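Small ribosomal subunit protein bS6 (PDB 2J5A) probably binds 16S ribosomal RNA together with protein bS18, as a structural component of the small ribosomal subunit. Local coordinates at residues H3-T6 against L7-E11; I98-E102 against S103-K107. One frame throughout, in Å; residues are numbered along the deposited sequence.

Contact 1. Residues H3-T6 against L7-E11; sequences HYKT and LRYYE
K5 lays its extended side chain alongside L7, the two pointing the same way: K5 CE packs 3.8 Å from L7 CB, and K5 NZ stands 3.8 Å from L7 CD1. With chi1 at -174° and the rest of the chain extended, K5 carries its amino group past L7 as far as Y9. There K5 NZ arrives at the edge of the Y9 ring, near its plane, and makes a weak hydrogen bond of 3.4 Å to Y9 OH. Both K5 and Y9 also touch E102, in the loop after strand 92-100. R8 turns back the other way, its chain bent at chi2 (103°), which places R8 NH1 3.0 Å from K5 O; the same nitrogen lies 4.3 Å from Y4 CE1, approaching that ring obliquely. T6 has its CB 3.5 Å from L7 N, while its OG1 is hydrogen-bonded to E74. Pairing of strand 8-16 begins at R8, whose backbone bonds to T73. The contact is therefore an N-terminal tail leading into inner strand 8-16, with the K5 and R8 side chains reaching along the chain in opposite senses, at one end of the four-stranded antiparallel sheet of the ferredoxin-like fold of bS6.

Contact 2. Residues I98-E102 against S103-K107; sequences IQIKE and SEVKK. Unlike the reference sequence in segment 98-102: I98 (reference Phe).
E104 OE1 receives the backbone N-H of K101 in a short, nearly straight hydrogen bond: K101 N to E104 OE1 is 2.8 Å, with an angle of 175° at the hydrogen. The carboxylate uses its anti lone pair, on the side away from its other oxygen. Its chain reaches back because CG is anti to the carbonyl carbon (chi1 -60°), and OE1 then also lies 3.5 Å from I100 CB. The peptide of E104 returns a bond in the opposite sense, E104 N to K101 O at 3.1 Å, so K101 is held at both its N-H and its carbonyl. One residue on, V105 N donates to E102 O over 3.3 Å. These successive i to i+3 backbone bonds define a short 3-10 turn, by which the chain leaves edge strand 92-100. Beyond the turn, K106 N donates to Q70 OE1, and Q70 NE2 gives a weak hydrogen bond to E104 O. Apolar contact is slight: I100 CD1 meets V105 CG2 at 4.1 Å, their side chains crossing at about a right angle, and V105 also rests on Y9 and L44.

Contact 1 precedes contact 2 along the chain, one leading into strand 8-16 and the other leading out of strand 92-100, yet their centres are only about 10 Å apart. The reason is sheet order: these two strands are antiparallel neighbours, which brings the entry of one beside the exit of the other. Direct evidence lies in two probable backbone hydrogen bonds, E11 N to I98 O at 2.7 Å and Y9 O to I100 N at 2.9 Å. Side chains add to this, with Y9 touching V105 and R8 packing on Q99. The first strand thus starts, and the last one ends, at the same end of the ferredoxin-like sheet.

Contact 1. Residues H3-T6 against L7-E11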
loop_
_atom_site.group_PDB
_atom_site.type_symbol
_atom_site.label_atom_id
_atom_site.label_comp_id
_atom_site.label_asym_id
_atom_site.label_seq_id
_atom_site.Cartn_x
_atom_site.Cartn_y
_atom_site.Cartn_z
ATOM N N HIS A 3 19.012 15.579 -9.333
ATOM C CA HIS A 3 18.602 16.974 -8.966
ATOM C C HIS A 3 17.742 17.042 -7.715
ATOM O O HIS A 3 16.870 16.196 -7.512
ATOM C CB HIS A 3 17.829 17.630 -10.106
ATOM C CG HIS A 3 18.688 18.068 -11.244
ATOM N ND1 HIS A 3 18.218 18.159 -12.533
ATOM C CD2 HIS A 3 19.990 18.440 -11.288
ATOM C CE1 HIS A 3 19.195 18.567 -13.325
ATOM N NE2 HIS A 3 20.281 18.741 -12.595
ATOM N N TYR A 4 17.970 18.058 -6.884
ATOM C CA TYR A 4 17.099 18.297 -5.742
ATOM C C TYR A 4 15.690 18.714 -6.208
ATOM O O TYR A 4 15.514 19.562 -7.086
ATOM C CB TYR A 4 17.693 19.335 -4.794
ATOM C CG TYR A 4 16.732 19.758 -3.708
ATOM C CD1 TYR A 4 16.351 18.872 -2.699
ATOM C CD2 TYR A 4 16.191 21.039 -3.698
ATOM C CE1 TYR A 4 15.464 19.259 -1.701
ATOM C CE2 TYR A 4 15.312 21.445 -2.703
ATOM C CZ TYR A 4 14.941 20.553 -1.712
ATOM O OH TYR A 4 14.051 20.964 -0.745
ATOM N N LYS A 5 14.700 18.099 -5.572
ATOM C CA LYS A 5 13.318 18.099 -6.016
ATOM C C LYS A 5 12.503 17.653 -4.816
ATOM O O LYS A 5 12.939 16.759 -4.099
ATOM C CB LYS A 5 13.171 17.077 -7.145
ATOM C CG LYS A 5 11.823 17.049 -7.830
ATOM C CD LYS A 5 11.876 16.103 -9.020
ATOM C CE LYS A 5 10.619 16.200 -9.901
ATOM N NZ LYS A 5 10.351 14.915 -10.628
ATOM N N THR A 6 11.335 18.257 -4.580
ATOM C CA THR A 6 10.477 17.817 -3.468
ATOM C C THR A 6 9.370 16.841 -3.918
ATOM O O THR A 6 8.751 16.181 -3.094
ATOM C CB THR A 6 9.887 19.000 -2.672
ATOM O OG1 THR A 6 8.887 19.680 -3.446
ATOM C CG2 THR A 6 10.999 19.967 -2.230
ATOM N N LEU A 7 9.118 16.760 -5.219
ATOM C CA LEU A 7 8.281 15.702 -5.765
ATOM C C LEU A 7 9.045 14.389 -5.616
ATOM O O LEU A 7 10.100 14.202 -6.229
ATOM C CB LEU A 7 7.934 15.972 -7.237
ATOM C CG LEU A 7 6.738 15.254 -7.884
ATOM C CD1 LEU A 7 7.186 14.094 -8.746
ATOM C CD2 LEU A 7 5.728 14.793 -6.846
ATOM N N ARG A 8 8.522 13.505 -4.758
ATOM C CA ARG A 8 9.137 12.196 -4.487
ATOM C C ARG A 8 8.220 11.053 -4.883
ATOM O O ARG A 8 6.994 11.213 -4.906
ATOM C CB ARG A 8 9.500 12.062 -3.011
ATOM C CG ARG A 8 10.990 12.183 -2.696
ATOM C CD ARG A 8 11.376 13.527 -2.101
ATOM N NE ARG A 8 12.553 13.404 -1.229
ATOM C CZ ARG A 8 13.363 14.410 -0.876
ATOM N NH1 ARG A 8 13.165 15.653 -1.320
ATOM N NH2 ARG A 8 14.402 14.161 -0.076
ATOM N N TYR A 9 8.839 9.906 -5.172
ATOM C CA TYR A 9 8.142 8.719 -5.613
ATOM C C TYR A 9 8.240 7.610 -4.548
ATOM O O TYR A 9 9.294 7.391 -3.927
ATOM C CB TYR A 9 8.666 8.244 -6.975
ATOM C CG TYR A 9 8.537 9.308 -8.038
ATOM C CD1 TYR A 9 9.458 10.345 -8.121
ATOM C CD2 TYR A 9 7.488 9.297 -8.937
ATOM C CE1 TYR A 9 9.341 11.343 -9.077
ATOM C CE2 TYR A 9 7.362 10.287 -9.899
ATOM C CZ TYR A 9 8.296 11.309 -9.963
ATOM O OH TYR A 9 8.184 12.306 -10.912
ATOM N N TYR A 10 7.113 6.933 -4.333
ATOM C CA TYR A 10 7.010 5.938 -3.274
ATOM C C TYR A 10 6.262 4.724 -3.769
ATOM O O TYR A 10 5.462 4.793 -4.716
ATOM C CB TYR A 10 6.304 6.514 -2.047
ATOM C CG TYR A 10 6.954 7.758 -1.440
ATOM C CD1 TYR A 10 7.982 7.646 -0.511
ATOM C CD2 TYR A 10 6.527 9.044 -1.787
ATOM C CE1 TYR A 10 8.579 8.776 0.049
ATOM C CE2 TYR A 10 7.108 10.174 -1.216
ATOM C CZ TYR A 10 8.144 10.029 -0.310
ATOM O OH TYR A 10 8.741 11.140 0.266
ATOM N N GLU A 11 6.540 3.608 -3.121
ATOM C CA GLU A 11 5.845 2.368 -3.364
ATOM C C GLU A 11 5.398 1.829 -2.019
ATOM O O GLU A 11 6.184 1.850 -1.068
ATOM C CB GLU A 11 6.756 1.367 -4.046
ATOM C CG GLU A 11 6.076 0.067 -4.364
ATOM C CD GLU A 11 6.925 -0.805 -5.238
ATOM O OE1 GLU A 11 7.147 -0.430 -6.407
ATOM O OE2 GLU A 11 7.371 -1.874 -4.756
#

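Contact 2. Residues I98-E102 against S103-K107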
loop_
_atom_site.group_PDB
_atom_site.type_symbol
_atom_site.label_atom_id
_atom_site.label_comp_id
_atom_site.label_asym_id
_atom_site.label_seq_id
_atom_site.Cartn_x
_atom_site.Cartn_y
_atom_site.Cartn_z
ATOM N N ILE A 98 8.315 2.153 0.682
ATOM C CA ILE A 98 9.597 2.155 0.001
ATOM C C ILE A 98 9.610 3.481 -0.758
ATOM O O ILE A 98 8.639 3.798 -1.421
ATOM C CB ILE A 98 9.605 0.983 -1.029
ATOM C CG1 ILE A 98 9.573 -0.383 -0.318
ATOM C CG2 ILE A 98 10.761 1.081 -1.945
ATOM C CD1 ILE A 98 8.372 -1.290 -0.694
ATOM N N GLN A 99 10.689 4.259 -0.651
ATOM C CA GLN A 99 10.917 5.356 -1.585
ATOM C C GLN A 99 11.589 4.732 -2.784
ATOM O O GLN A 99 12.451 3.886 -2.624
ATOM C CB GLN A 99 11.767 6.475 -0.983
ATOM C CG GLN A 99 11.697 7.773 -1.821
ATOM C CD GLN A 99 12.610 8.904 -1.333
ATOM O OE1 GLN A 99 13.074 8.874 -0.187
ATOM N NE2 GLN A 99 12.876 9.888 -2.191
ATOM N N ILE A 100 11.145 5.097 -3.981
ATOM C CA ILE A 100 11.709 4.560 -5.219
ATOM C C ILE A 100 12.183 5.708 -6.117
ATOM O O ILE A 100 11.882 6.888 -5.868
ATOM C CB ILE A 100 10.695 3.677 -6.010
ATOM C CG1 ILE A 100 9.410 4.448 -6.345
ATOM C CG2 ILE A 100 10.358 2.396 -5.227
ATOM C CD1 ILE A 100 8.550 3.778 -7.361
ATOM N N LYS A 101 12.930 5.360 -7.156
ATOM C CA LYS A 101 13.356 6.344 -8.143
ATOM C C LYS A 101 12.225 6.533 -9.113
ATOM O O LYS A 101 11.331 5.693 -9.204
ATOM C CB LYS A 101 14.596 5.868 -8.906
ATOM C CG LYS A 101 15.894 5.891 -8.118
ATOM C CD LYS A 101 17.023 5.280 -8.962
ATOM C CE LYS A 101 18.410 5.510 -8.339
ATOM N NZ LYS A 101 19.546 5.161 -9.264
ATOM N N GLU A 102 12.276 7.631 -9.851
ATOM C CA GLU A 102 11.304 7.918 -10.892
ATOM C C GLU A 102 11.345 6.870 -11.994
ATOM O O GLU A 102 10.328 6.567 -12.612
ATOM C CB GLU A 102 11.582 9.295 -11.499
ATOM C CG GLU A 102 10.529 9.709 -12.526
ATOM C CD GLU A 102 10.772 11.064 -13.142
ATOM O OE1 GLU A 102 11.779 11.721 -12.793
ATOM O OE2 GLU A 102 9.934 11.467 -13.984
ATOM N N SER A 103 12.537 6.334 -12.243
ATOM C CA SER A 103 12.748 5.346 -13.298
ATOM C C SER A 103 12.225 3.969 -12.885
ATOM O O SER A 103 12.144 3.053 -13.713
ATOM C CB SER A 103 14.242 5.248 -13.634
ATOM O OG SER A 103 14.959 4.635 -12.578
ATOM N N GLU A 104 11.893 3.824 -11.600
ATOM C CA GLU A 104 11.335 2.582 -11.085
ATOM C C GLU A 104 9.809 2.553 -11.145
ATOM O O GLU A 104 9.205 1.537 -10.810
ATOM C CB GLU A 104 11.828 2.357 -9.665
ATOM C CG GLU A 104 13.333 2.251 -9.607
ATOM C CD GLU A 104 13.843 1.904 -8.241
ATOM O OE1 GLU A 104 13.800 2.755 -7.335
ATOM O OE2 GLU A 104 14.314 0.772 -8.080
ATOM N N VAL A 105 9.188 3.649 -11.577
ATOM C CA VAL A 105 7.742 3.693 -11.710
ATOM C C VAL A 105 7.366 2.850 -12.910
ATOM O O VAL A 105 7.975 2.980 -13.973
ATOM C CB VAL A 105 7.210 5.123 -11.893
ATOM C CG1 VAL A 105 5.693 5.104 -12.099
ATOM C CG2 VAL A 105 7.608 5.999 -10.694
ATOM N N LYS A 106 6.379 1.977 -12.734
ATOM C CA LYS A 106 5.979 1.045 -13.784
ATOM C C LYS A 106 4.686 1.506 -14.419
ATOM O O LYS A 106 4.118 2.509 -14.009
ATOM C CB LYS A 106 5.823 -0.363 -13.213
ATOM C CG LYS A 106 7.117 -0.925 -12.682
ATOM C CD LYS A 106 6.909 -2.223 -11.935
ATOM C CE LYS A 106 8.244 -2.835 -11.511
ATOM N NZ LYS A 106 8.116 -4.287 -11.172
ATOM N N LYS A 107 4.234 0.797 -15.447
ATOM C CA LYS A 107 2.900 1.066 -15.974
ATOM C C LYS A 107 2.246 -0.124 -16.683
ATOM O O LYS A 107 2.903 -1.112 -16.994
ATOM C CB LYS A 107 2.891 2.344 -16.843
ATOM C CG LYS A 107 2.857 2.155 -18.363
ATOM C CD LYS A 107 2.233 3.385 -19.058
ATOM C CE LYS A 107 0.746 3.574 -18.698
ATOM N NZ LYS A 107 -0.014 4.274 -19.782
#